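Local coordinates for uncharacterized protein (Desulfotomaculum acetoxidans, PDB 3U4Y), which is of unknown function but folds as a seven-bladed beta-propeller of the lactonase family, at residues 23-28 against 317-322; 127-132 against 148-153; 174-179 against 194-199. One frame throughout, in Å; residues are numbered along the deposited sequence.

The three contacts lie in three blades of one seven-bladed propeller. Interaction 1 joins the two ends of the chain: strand 319-321 completes the sheet begun by strands 11-16, 21-26 and 32-37, so the ring is closed within a single blade. Interactions 2 and 3 follow one another along the chain between those ends and occupy successive blades, where each sets the entry to a blade's first strand against the turn between its second and third. Their centres are 11 Å apart, and Arg177 of interaction 3 probably hydrogen-bonds to Ser148 and Asn151 of interaction 2, coupling the two blades. Interaction 1 sits across the ring, its centre 28 Å from each of the others.

Interaction 1: 23-28 against 317-322; sequences SFFSTD and GGIAIC
Phe25 on strand 23-26 meets Ile319 and Ile321 on strand 319-321 across a gap too wide for direct pairing: the axes of these short strands approach to 9.3 Å and run in roughly the same direction, at 42°. Strand 11-16 fills the place between them, antiparallel to both, with its backbone bonded to Ser23 and Phe25 on one flank and to Gly318 on the other. The two segments are therefore next-but-one neighbours in one blade, and what joins them is side chains reaching over a face of the sheet.

Phe25 does most of the reaching. With CG held between the backbone N and the carbonyl carbon (chi1 59°), the ring brings its far end to the isoleucines. Its CZ lies 4.3 Å from CD1 of Ile319, and CZ is also 4.3 Å from CD1 of Ile321, whose methyl comes in at the ring edge, close to the ring plane. Ile321 uses its other branch as well: CG2, anti to the backbone N, extends to within 4.1 Å of OG1 of Thr27, and the two side chains cross obliquely.

Both isoleucines also touch Phe288 of strand 286-291, in the preceding blade, so this cluster belongs to the packing between two blades. Directly after Ile321, Cys322 forms a disulfide with Cys51, in the turn between strands 42-47 and 53-58 of the following blade.

This is a common way of closing a beta-propeller, with the last strand completing the blade that the first strands begin. The backbone of strand 11-16 supplies the polar link, while the contact between 23-28 and 317-322 is essentially apolar and buried, relying on shape and on the exclusion of water.

Interaction 2: 127-132 against 148-153; sequences PYDAVG and SSANTV
Asp129 turns its side chain and its carbonyl toward the turn at 148-151 and is held there by four hydrogen bonds. The carboxylate, with CG between the backbone N and the carbonyl carbon (chi1 50°), is directed at two successive amides: OD2 accepts from Ser149 N at 3.2 Å through its anti lone pair, and from Ala150 N at 3.1 Å nearly in line with the C-O bond. Its second oxygen, OD1, forms a salt bridge with Arg147, so both ends of the carboxylate are engaged and its rotation is fixed.

The backbone O of Asp129 is gripped twice by Ser148. The amide N lies 2.9 Å from this O, above the carbonyl plane, and OG donates to the same O at 2.8 Å. Tyr128, exposed, brings its OH to 3.4 Å from Ser149 CB, while OD1 of Asp129 lies above one face of its ring, offset toward the rim.

A type I turn from Pro127 to Ala130 leads into the innermost strand of the blade, and the partner turn ends in a G1 beta bulge at Asn151 and Thr152. The aspartate ties these two turns together, supplying acceptors for three successive amides, Ser148 to Ala150.

Interaction 3: 174-179 against 194-199; sequences GGTRPF and NLIGNS
Pro178 and Asn194 form an antiparallel non-hydrogen-bonded pair, the last rung before 174-177 and 195-198 leave the sheet, and beyond it the two loops stay together through Gly175 and Gly197, whose CA atoms are 4.3 Å apart. Three amides of the turn at 195-197 point at two carbonyls. Leu195 N reaches Arg177 O at 2.9 Å, from above the carbonyl plane, whereas Thr176 O takes both Ile196 N and Gly197 N, the latter the straighter bond at 166°.

The side chains flank these backbone bonds. Leu195 and Phe179 lie side by side, pointing the same way, and CD2 of Leu195 sits over a face of the ring in a CH-pi contact, 4.1 Å from the ring centroid. Ile196 runs beside Arg177, though the exact placing of its end is doubtful. The arginine chain is bent at chi2 and chi3, and its NH2 hydrogen-bonds to Ser148 O in the preceding blade.

The Asn194 side chain lies beside the peptide of Gly175. Its ND2 donates to Ser199 OG at 2.8 Å, and its OD1 accepts from Ser173, just before the first loop. A leucine in its place would probably leave Ser199 OG and Ser173 OG without their amide partner, untying the side-chain link between the turn and the loop before Gly174.

Asn198 and Ser199 both face Asn194 in a G1 beta bulge. The asparagine thus braces its own turn and the neighbouring loop at once, while backbone bonds and the apolar flank join the entry of the blade's first strand to its second hairpin.

Interaction 1: 23-28 against 317-322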
ATOM      1  N   SER A  23      -3.862  -7.653 -13.681  1.00 39.48           N
ATOM      2  CA  SER A  23      -4.130  -9.086 -13.686  1.00 34.13           C
ATOM      3  C   SER A  23      -4.660  -9.544 -12.340  1.00 35.07           C
ATOM      4  O   SER A  23      -4.256  -9.044 -11.301  1.00 44.18           O
ATOM      5  CB  SER A  23      -2.858  -9.885 -13.977  1.00 35.58           C
ATOM      6  OG  SER A  23      -2.348  -9.615 -15.262  1.00 40.81           O
ATOM      7  N   PHE A  24      -5.572 -10.502 -12.373  1.00 27.49           N
ATOM      8  CA  PHE A  24      -5.992 -11.193 -11.188  1.00 27.51           C
ATOM      9  C   PHE A  24      -5.296 -12.520 -11.282  1.00 40.32           C
ATOM     10  O   PHE A  24      -5.176 -13.074 -12.363  1.00 43.46           O
ATOM     11  CB  PHE A  24      -7.491 -11.384 -11.200  1.00 25.74           C
ATOM     12  CG  PHE A  24      -8.262 -10.123 -10.997  1.00 29.34           C
ATOM     13  CD1 PHE A  24      -8.553  -9.671  -9.727  1.00 35.63           C
ATOM     14  CD2 PHE A  24      -8.708  -9.389 -12.068  1.00 26.39           C
ATOM     15  CE1 PHE A  24      -9.285  -8.513  -9.537  1.00 37.54           C
ATOM     16  CE2 PHE A  24      -9.432  -8.230 -11.875  1.00 25.81           C
ATOM     17  CZ  PHE A  24      -9.724  -7.799 -10.614  1.00 24.15           C
ATOM     18  N   PHE A  25      -4.813 -13.018 -10.155  1.00 45.39           N
ATOM     19  CA  PHE A  25      -4.073 -14.265 -10.125  1.00 45.94           C
ATOM     20  C   PHE A  25      -4.589 -15.078  -8.938  1.00 55.00           C
ATOM     21  O   PHE A  25      -5.135 -14.522  -7.980  1.00 50.96           O
ATOM     22  CB  PHE A  25      -2.571 -13.975  -9.989  1.00 33.69           C
ATOM     23  CG  PHE A  25      -2.223 -13.208  -8.755  1.00 47.55           C
ATOM     24  CD1 PHE A  25      -1.643 -13.836  -7.670  1.00 50.21           C
ATOM     25  CD2 PHE A  25      -2.505 -11.855  -8.661  1.00 63.04           C
ATOM     26  CE1 PHE A  25      -1.340 -13.128  -6.509  1.00 48.46           C
ATOM     27  CE2 PHE A  25      -2.197 -11.136  -7.509  1.00 62.65           C
ATOM     28  CZ  PHE A  25      -1.620 -11.780  -6.430  1.00 56.60           C
ATOM     29  N   SER A  26      -4.442 -16.396  -8.996  1.00 54.70           N
ATOM     30  CA  SER A  26      -4.816 -17.195  -7.847  1.00 46.13           C
ATOM     31  C   SER A  26      -3.634 -17.364  -6.901  1.00 50.85           C
ATOM     32  O   SER A  26      -2.516 -17.670  -7.321  1.00 50.50           O
ATOM     33  CB  SER A  26      -5.349 -18.555  -8.266  1.00 33.62           C
ATOM     34  OG  SER A  26      -4.441 -19.578  -7.902  1.00 39.29           O
ATOM     35  N   THR A  27      -3.915 -17.130  -5.623  1.00 43.85           N
ATOM     36  CA  THR A  27      -3.072 -17.474  -4.493  1.00 40.00           C
ATOM     37  C   THR A  27      -2.658 -18.961  -4.422  1.00 48.79           C
ATOM     38  O   THR A  27      -1.610 -19.294  -3.859  1.00 48.88           O
ATOM     39  CB  THR A  27      -3.886 -17.168  -3.250  1.00 51.30           C
ATOM     40  OG1 THR A  27      -4.152 -15.763  -3.214  1.00 53.17           O
ATOM     41  CG2 THR A  27      -3.178 -17.627  -1.972  1.00 59.89           C
ATOM     42  N   ASP A  28      -3.483 -19.843  -4.993  1.00 54.74           N
ATOM     43  CA  ASP A  28      -3.327 -21.300  -4.863  1.00 60.60           C
ATOM     44  C   ASP A  28      -2.465 -21.923  -5.945  1.00 57.45           C
ATOM     45  O   ASP A  28      -1.387 -22.458  -5.675  1.00 57.19           O
ATOM     46  CB  ASP A  28      -4.692 -21.995  -4.951  1.00 70.11           C
ATOM     47  CG  ASP A  28      -5.638 -21.593  -3.839  1.00 69.21           C
ATOM     48  OD1 ASP A  28      -5.250 -21.699  -2.649  1.00 67.33           O
ATOM     49  OD2 ASP A  28      -6.772 -21.172  -4.172  1.00 59.33           O
ATOM     50  N   GLY A 317       4.122  -2.334 -10.457  1.00 34.58           N
ATOM     51  CA  GLY A 317       3.165  -1.541  -9.720  1.00 32.22           C
ATOM     52  C   GLY A 317       2.649  -2.256  -8.489  1.00 31.63           C
ATOM     53  O   GLY A 317       3.184  -3.292  -8.084  1.00 31.18           O
ATOM     54  N   GLY A 318       1.603  -1.689  -7.899  1.00 27.36           N
ATOM     55  CA  GLY A 318       1.047  -2.183  -6.659  1.00 33.72           C
ATOM     56  C   GLY A 318       0.541  -3.610  -6.748  1.00 46.20           C
ATOM     57  O   GLY A 318       0.469  -4.205  -7.831  1.00 48.73           O
ATOM     58  N   ILE A 319       0.192  -4.157  -5.587  1.00 40.48           N
ATOM     59  CA  ILE A 319      -0.314  -5.513  -5.481  1.00 30.90           C
ATOM     60  C   ILE A 319      -1.165  -5.616  -4.240  1.00 30.78           C
ATOM     61  O   ILE A 319      -0.836  -5.027  -3.207  1.00 38.65           O
ATOM     62  CB  ILE A 319       0.828  -6.536  -5.397  1.00 30.79           C
ATOM     63  CG1 ILE A 319       0.314  -7.893  -4.921  1.00 22.99           C
ATOM     64  CG2 ILE A 319       1.913  -6.065  -4.459  1.00 31.01           C
ATOM     65  CD1 ILE A 319       1.345  -8.994  -5.101  1.00 22.30           C
ATOM     66  N   ALA A 320      -2.267  -6.355  -4.353  1.00 27.05           N
ATOM     67  CA  ALA A 320      -3.199  -6.561  -3.246  1.00 30.54           C
ATOM     68  C   ALA A 320      -3.706  -7.982  -3.238  1.00 38.22           C
ATOM     69  O   ALA A 320      -3.898  -8.586  -4.283  1.00 45.71           O
ATOM     70  CB  ALA A 320      -4.367  -5.609  -3.335  1.00 22.13           C
ATOM     71  N   ILE A 321      -3.925  -8.522  -2.051  1.00 36.25           N
ATOM     72  CA  ILE A 321      -4.445  -9.867  -1.956  1.00 31.42           C
ATOM     73  C   ILE A 321      -5.759  -9.856  -1.184  1.00 41.89           C
ATOM     74  O   ILE A 321      -6.011  -8.963  -0.382  1.00 43.64           O
ATOM     75  CB  ILE A 321      -3.400 -10.811  -1.350  1.00 28.41           C
ATOM     76  CG1 ILE A 321      -2.141 -10.798  -2.218  1.00 27.02           C
ATOM     77  CG2 ILE A 321      -3.948 -12.197  -1.221  1.00 24.74           C
ATOM     78  CD1 ILE A 321      -1.294 -12.035  -2.128  1.00 25.21           C
ATOM     79  N   CYS A 322      -6.616 -10.828  -1.465  1.00 57.06           N
ATOM     80  CA  CYS A 322      -7.925 -10.897  -0.844  1.00 52.75           C
ATOM     81  C   CYS A 322      -7.804 -11.251   0.632  1.00 52.41           C
ATOM     82  O   CYS A 322      -7.153 -12.239   0.982  1.00 57.11           O
ATOM     83  CB  CYS A 322      -8.773 -11.948  -1.551  1.00 45.45           C
ATOM     84  SG  CYS A 322     -10.459 -11.967  -0.962  1.00 67.04           S
TER

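Interaction 2: 127-132 against 148-153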
ATOM      1  N   PRO A 127       1.742  18.713   0.131  1.00 30.68           N
ATOM      2  CA  PRO A 127       3.050  19.276  -0.208  1.00 27.39           C
ATOM      3  C   PRO A 127       3.726  18.526  -1.333  1.00 24.76           C
ATOM      4  O   PRO A 127       3.412  17.369  -1.581  1.00 27.70           O
ATOM      5  CB  PRO A 127       3.863  19.089   1.077  1.00 28.07           C
ATOM      6  CG  PRO A 127       2.867  18.903   2.140  1.00 31.40           C
ATOM      7  CD  PRO A 127       1.708  18.205   1.507  1.00 38.72           C
ATOM      8  N   TYR A 128       4.672  19.204  -1.973  1.00 30.20           N
ATOM      9  CA  TYR A 128       5.478  18.680  -3.071  1.00 28.01           C
ATOM     10  C   TYR A 128       6.145  17.319  -2.835  1.00 31.50           C
ATOM     11  O   TYR A 128       6.249  16.519  -3.757  1.00 42.70           O
ATOM     12  CB  TYR A 128       6.550  19.711  -3.442  1.00 15.69           C
ATOM     13  CG  TYR A 128       7.669  19.791  -2.452  1.00 14.42           C
ATOM     14  CD1 TYR A 128       8.882  19.170  -2.697  1.00 22.76           C
ATOM     15  CD2 TYR A 128       7.510  20.464  -1.263  1.00 21.32           C
ATOM     16  CE1 TYR A 128       9.913  19.228  -1.784  1.00 25.09           C
ATOM     17  CE2 TYR A 128       8.535  20.527  -0.327  1.00 20.10           C
ATOM     18  CZ  TYR A 128       9.737  19.912  -0.592  1.00 25.45           C
ATOM     19  OH  TYR A 128      10.757  19.980   0.339  1.00 27.55           O
ATOM     20  N   ASP A 129       6.589  17.056  -1.609  1.00 24.50           N
ATOM     21  CA  ASP A 129       7.399  15.865  -1.326  1.00 31.88           C
ATOM     22  C   ASP A 129       6.590  14.690  -0.833  1.00 29.80           C
ATOM     23  O   ASP A 129       7.160  13.726  -0.329  1.00 35.05           O
ATOM     24  CB  ASP A 129       8.501  16.166  -0.302  1.00 35.55           C
ATOM     25  CG  ASP A 129       7.975  16.875   0.927  1.00 36.43           C
ATOM     26  OD1 ASP A 129       6.866  17.446   0.883  1.00 38.13           O
ATOM     27  OD2 ASP A 129       8.687  16.880   1.937  1.00 34.05           O
ATOM     28  N   ALA A 130       5.273  14.783  -0.999  1.00 22.59           N
ATOM     29  CA  ALA A 130       4.315  13.814  -0.478  1.00 22.58           C
ATOM     30  C   ALA A 130       4.300  12.466  -1.216  1.00 32.19           C
ATOM     31  O   ALA A 130       3.998  12.419  -2.403  1.00 53.69           O
ATOM     32  CB  ALA A 130       2.955  14.425  -0.525  1.00 20.48           C
ATOM     33  N   VAL A 131       4.630  11.379  -0.519  1.00 25.32           N
ATOM     34  CA  VAL A 131       4.426  10.023  -1.043  1.00 32.87           C
ATOM     35  C   VAL A 131       3.903   9.068   0.033  1.00 36.50           C
ATOM     36  O   VAL A 131       4.191   9.229   1.219  1.00 42.41           O
ATOM     37  CB  VAL A 131       5.693   9.417  -1.684  1.00 27.17           C
ATOM     38  CG1 VAL A 131       6.281  10.393  -2.656  1.00 52.53           C
ATOM     39  CG2 VAL A 131       6.715   9.055  -0.639  1.00 20.40           C
ATOM     40  N   GLY A 132       3.142   8.074  -0.400  1.00 25.92           N
ATOM     41  CA  GLY A 132       2.564   7.103   0.501  1.00 31.10           C
ATOM     42  C   GLY A 132       1.324   7.603   1.216  1.00 34.26           C
ATOM     43  O   GLY A 132       1.220   8.785   1.561  1.00 19.74           O
ATOM     44  N   SER A 148       8.938  13.269   1.901  1.00 25.40           N
ATOM     45  CA  SER A 148      10.241  12.647   1.703  1.00 30.35           C
ATOM     46  C   SER A 148      11.412  13.590   1.892  1.00 30.80           C
ATOM     47  O   SER A 148      12.501  13.163   2.252  1.00 31.59           O
ATOM     48  CB  SER A 148      10.323  11.975   0.322  1.00 41.21           C
ATOM     49  OG  SER A 148       9.743  12.782  -0.698  1.00 42.75           O
ATOM     50  N   SER A 149      11.200  14.870   1.629  1.00 38.05           N
ATOM     51  CA  SER A 149      12.286  15.831   1.750  1.00 38.06           C
ATOM     52  C   SER A 149      12.341  16.481   3.129  1.00 36.22           C
ATOM     53  O   SER A 149      13.404  16.874   3.583  1.00 43.98           O
ATOM     54  CB  SER A 149      12.220  16.876   0.637  1.00 36.35           C
ATOM     55  OG  SER A 149      12.557  16.275  -0.594  1.00 37.26           O
ATOM     56  N   ALA A 150      11.200  16.574   3.801  1.00 33.19           N
ATOM     57  CA  ALA A 150      11.149  17.080   5.171  1.00 26.98           C
ATOM     58  C   ALA A 150      11.386  15.983   6.221  1.00 32.57           C
ATOM     59  O   ALA A 150      11.292  16.242   7.406  1.00 36.65           O
ATOM     60  CB  ALA A 150       9.826  17.777   5.425  1.00 12.45           C
ATOM     61  N   ASN A 151      11.694  14.769   5.777  1.00 33.30           N
ATOM     62  CA  ASN A 151      11.907  13.632   6.668  1.00 32.44           C
ATOM     63  C   ASN A 151      10.960  13.581   7.863  1.00 38.70           C
ATOM     64  O   ASN A 151      11.365  13.313   9.001  1.00 36.64           O
ATOM     65  CB  ASN A 151      13.343  13.611   7.141  1.00 24.63           C
ATOM     66  CG  ASN A 151      14.298  13.726   6.015  1.00 22.97           C
ATOM     67  OD1 ASN A 151      14.712  12.731   5.422  1.00 32.80           O
ATOM     68  ND2 ASN A 151      14.646  14.945   5.684  1.00 23.80           N
ATOM     69  N   THR A 152       9.690  13.801   7.566  1.00 39.23           N
ATOM     70  CA  THR A 152       8.664  14.002   8.556  1.00 27.79           C
ATOM     71  C   THR A 152       7.433  13.289   8.011  1.00 28.00           C
ATOM     72  O   THR A 152       7.350  13.058   6.808  1.00 32.81           O
ATOM     73  CB  THR A 152       8.368  15.487   8.627  1.00 22.25           C
ATOM     74  OG1 THR A 152       7.569  15.770   9.768  1.00 33.24           O
ATOM     75  CG2 THR A 152       7.607  15.912   7.392  1.00 29.00           C
ATOM     76  N   VAL A 153       6.481  12.920   8.863  1.00 24.99           N
ATOM     77  CA  VAL A 153       5.171  12.483   8.348  1.00 29.48           C
ATOM     78  C   VAL A 153       4.079  13.452   8.788  1.00 27.41           C
ATOM     79  O   VAL A 153       4.136  13.996   9.889  1.00 20.82           O
ATOM     80  CB  VAL A 153       4.781  11.019   8.712  1.00  7.39           C
ATOM     81  CG1 VAL A 153       6.007  10.166   8.893  1.00 24.75           C
ATOM     82  CG2 VAL A 153       3.962  10.992   9.941  1.00  9.29           C
TER

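Interaction 3: 174-179 against 194-199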
ATOM      1  N   GLY A 174      11.947   9.201  12.081  1.00 35.52           N
ATOM      2  CA  GLY A 174      12.990   8.323  12.566  1.00 46.13           C
ATOM      3  C   GLY A 174      14.259   8.513  11.775  1.00 53.15           C
ATOM      4  O   GLY A 174      15.181   9.187  12.227  1.00 59.24           O
ATOM      5  N   GLY A 175      14.305   7.918  10.591  1.00 51.20           N
ATOM      6  CA  GLY A 175      15.407   8.138   9.669  1.00 45.97           C
ATOM      7  C   GLY A 175      15.055   9.098   8.545  1.00 33.19           C
ATOM      8  O   GLY A 175      14.103   9.873   8.620  1.00 36.28           O
ATOM      9  N   THR A 176      15.818   9.036   7.471  1.00 26.35           N
ATOM     10  CA  THR A 176      15.691  10.068   6.462  1.00 29.91           C
ATOM     11  C   THR A 176      15.100   9.540   5.157  1.00 32.21           C
ATOM     12  O   THR A 176      15.337   8.393   4.776  1.00 34.16           O
ATOM     13  CB  THR A 176      17.046  10.842   6.278  1.00 39.01           C
ATOM     14  OG1 THR A 176      17.459  10.824   4.914  1.00 17.16           O
ATOM     15  CG2 THR A 176      18.151  10.224   7.136  1.00 48.98           C
ATOM     16  N   ARG A 177      14.310  10.384   4.496  1.00 32.40           N
ATOM     17  CA  ARG A 177      13.598  10.014   3.270  1.00 27.65           C
ATOM     18  C   ARG A 177      12.420   9.048   3.522  1.00 20.44           C
ATOM     19  O   ARG A 177      12.353   7.957   2.943  1.00  9.71           O
ATOM     20  CB  ARG A 177      14.575   9.449   2.226  1.00 21.36           C
ATOM     21  CG  ARG A 177      14.018   9.400   0.804  1.00 21.70           C
ATOM     22  CD  ARG A 177      13.995  10.763   0.143  1.00 22.79           C
ATOM     23  NE  ARG A 177      15.336  11.336   0.084  1.00 32.15           N
ATOM     24  CZ  ARG A 177      15.785  12.288   0.901  1.00 31.19           C
ATOM     25  NH1 ARG A 177      17.027  12.723   0.781  1.00 25.09           N
ATOM     26  NH2 ARG A 177      15.001  12.803   1.838  1.00 31.79           N
ATOM     27  N   PRO A 178      11.474   9.460   4.379  1.00 22.35           N
ATOM     28  CA  PRO A 178      10.347   8.577   4.673  1.00 24.62           C
ATOM     29  C   PRO A 178       9.635   8.275   3.363  1.00 36.99           C
ATOM     30  O   PRO A 178       9.453   9.202   2.565  1.00 35.95           O
ATOM     31  CB  PRO A 178       9.448   9.430   5.563  1.00 21.74           C
ATOM     32  CG  PRO A 178      10.195  10.695   5.840  1.00 19.39           C
ATOM     33  CD  PRO A 178      11.227  10.843   4.808  1.00 22.04           C
ATOM     34  N   PHE A 179       9.247   7.019   3.141  1.00 38.24           N
ATOM     35  CA  PHE A 179       8.731   6.593   1.834  1.00 34.45           C
ATOM     36  C   PHE A 179       7.375   5.872   1.853  1.00 26.74           C
ATOM     37  O   PHE A 179       6.504   6.220   1.082  1.00 23.41           O
ATOM     38  CB  PHE A 179       9.775   5.750   1.096  1.00 41.03           C
ATOM     39  CG  PHE A 179       9.358   5.332  -0.290  1.00 47.33           C
ATOM     40  CD1 PHE A 179       9.294   6.251  -1.318  1.00 43.27           C
ATOM     41  CD2 PHE A 179       9.055   4.010  -0.569  1.00 59.22           C
ATOM     42  CE1 PHE A 179       8.921   5.861  -2.600  1.00 53.00           C
ATOM     43  CE2 PHE A 179       8.680   3.614  -1.854  1.00 61.72           C
ATOM     44  CZ  PHE A 179       8.611   4.541  -2.870  1.00 54.98           C
ATOM     45  N   ASN A 194      12.010   4.438   6.137  1.00 27.43           N
ATOM     46  CA  ASN A 194      12.918   5.519   5.836  1.00 16.79           C
ATOM     47  C   ASN A 194      13.919   4.989   4.843  1.00 26.22           C
ATOM     48  O   ASN A 194      14.718   4.106   5.149  1.00 23.56           O
ATOM     49  CB  ASN A 194      13.602   5.968   7.103  1.00 13.48           C
ATOM     50  CG  ASN A 194      12.625   6.526   8.126  1.00 16.09           C
ATOM     51  OD1 ASN A 194      11.880   7.470   7.855  1.00 18.65           O
ATOM     52  ND2 ASN A 194      12.647   5.959   9.319  1.00 17.75           N
ATOM     53  N   LEU A 195      13.840   5.515   3.631  1.00 30.87           N
ATOM     54  CA  LEU A 195      14.470   4.876   2.490  1.00 29.37           C
ATOM     55  C   LEU A 195      15.994   5.041   2.454  1.00 25.94           C
ATOM     56  O   LEU A 195      16.717   4.094   2.145  1.00 27.08           O
ATOM     57  CB  LEU A 195      13.800   5.343   1.196  1.00 27.56           C
ATOM     58  CG  LEU A 195      14.110   4.637  -0.130  1.00 35.20           C
ATOM     59  CD1 LEU A 195      14.255   3.137   0.021  1.00 42.75           C
ATOM     60  CD2 LEU A 195      13.021   4.946  -1.116  1.00 32.48           C
ATOM     61  N   ILE A 196      16.501   6.222   2.771  1.00 17.94           N
ATOM     62  CA  ILE A 196      17.947   6.319   2.870  1.00 30.29           C
ATOM     63  C   ILE A 196      18.428   6.098   4.300  1.00 33.24           C
ATOM     64  O   ILE A 196      19.500   5.549   4.504  1.00 35.20           O
ATOM     65  CB  ILE A 196      18.538   7.610   2.262  1.00 34.02           C
ATOM     66  CG1 ILE A 196      17.895   8.837   2.874  1.00 44.83           C
ATOM     67  CG2 ILE A 196      18.362   7.631   0.758  1.00 10.19           C
ATOM     68  CD1 ILE A 196      18.598  10.115   2.480  1.00 49.17           C
ATOM     69  N   GLY A 197      17.618   6.499   5.280  1.00 32.80           N
ATOM     70  CA  GLY A 197      17.906   6.238   6.681  1.00 17.19           C
ATOM     71  C   GLY A 197      18.079   4.750   6.927  1.00 28.27           C
ATOM     72  O   GLY A 197      18.745   4.347   7.879  1.00 32.06           O
ATOM     73  N   ASN A 198      17.489   3.926   6.062  1.00 30.94           N
ATOM     74  CA  ASN A 198      17.561   2.471   6.213  1.00 20.51           C
ATOM     75  C   ASN A 198      17.087   2.039   7.584  1.00 29.48           C
ATOM     76  O   ASN A 198      17.801   1.380   8.323  1.00 36.21           O
ATOM     77  CB  ASN A 198      18.980   1.999   6.022  1.00 17.67           C
ATOM     78  CG  ASN A 198      19.339   1.843   4.598  1.00 31.30           C
ATOM     79  OD1 ASN A 198      18.477   1.844   3.723  1.00 55.70           O
ATOM     80  ND2 ASN A 198      20.619   1.678   4.339  1.00 22.69           N
ATOM     81  N   SER A 199      15.862   2.421   7.901  1.00 36.79           N
ATOM     82  CA  SER A 199      15.303   2.248   9.221  1.00 21.29           C
ATOM     83  C   SER A 199      13.782   2.303   9.128  1.00 26.47           C
ATOM     84  O   SER A 199      13.211   2.993   8.281  1.00 26.95           O
ATOM     85  CB  SER A 199      15.766   3.383  10.119  1.00 14.65           C
ATOM     86  OG  SER A 199      15.032   4.573   9.847  1.00 11.19           O
TER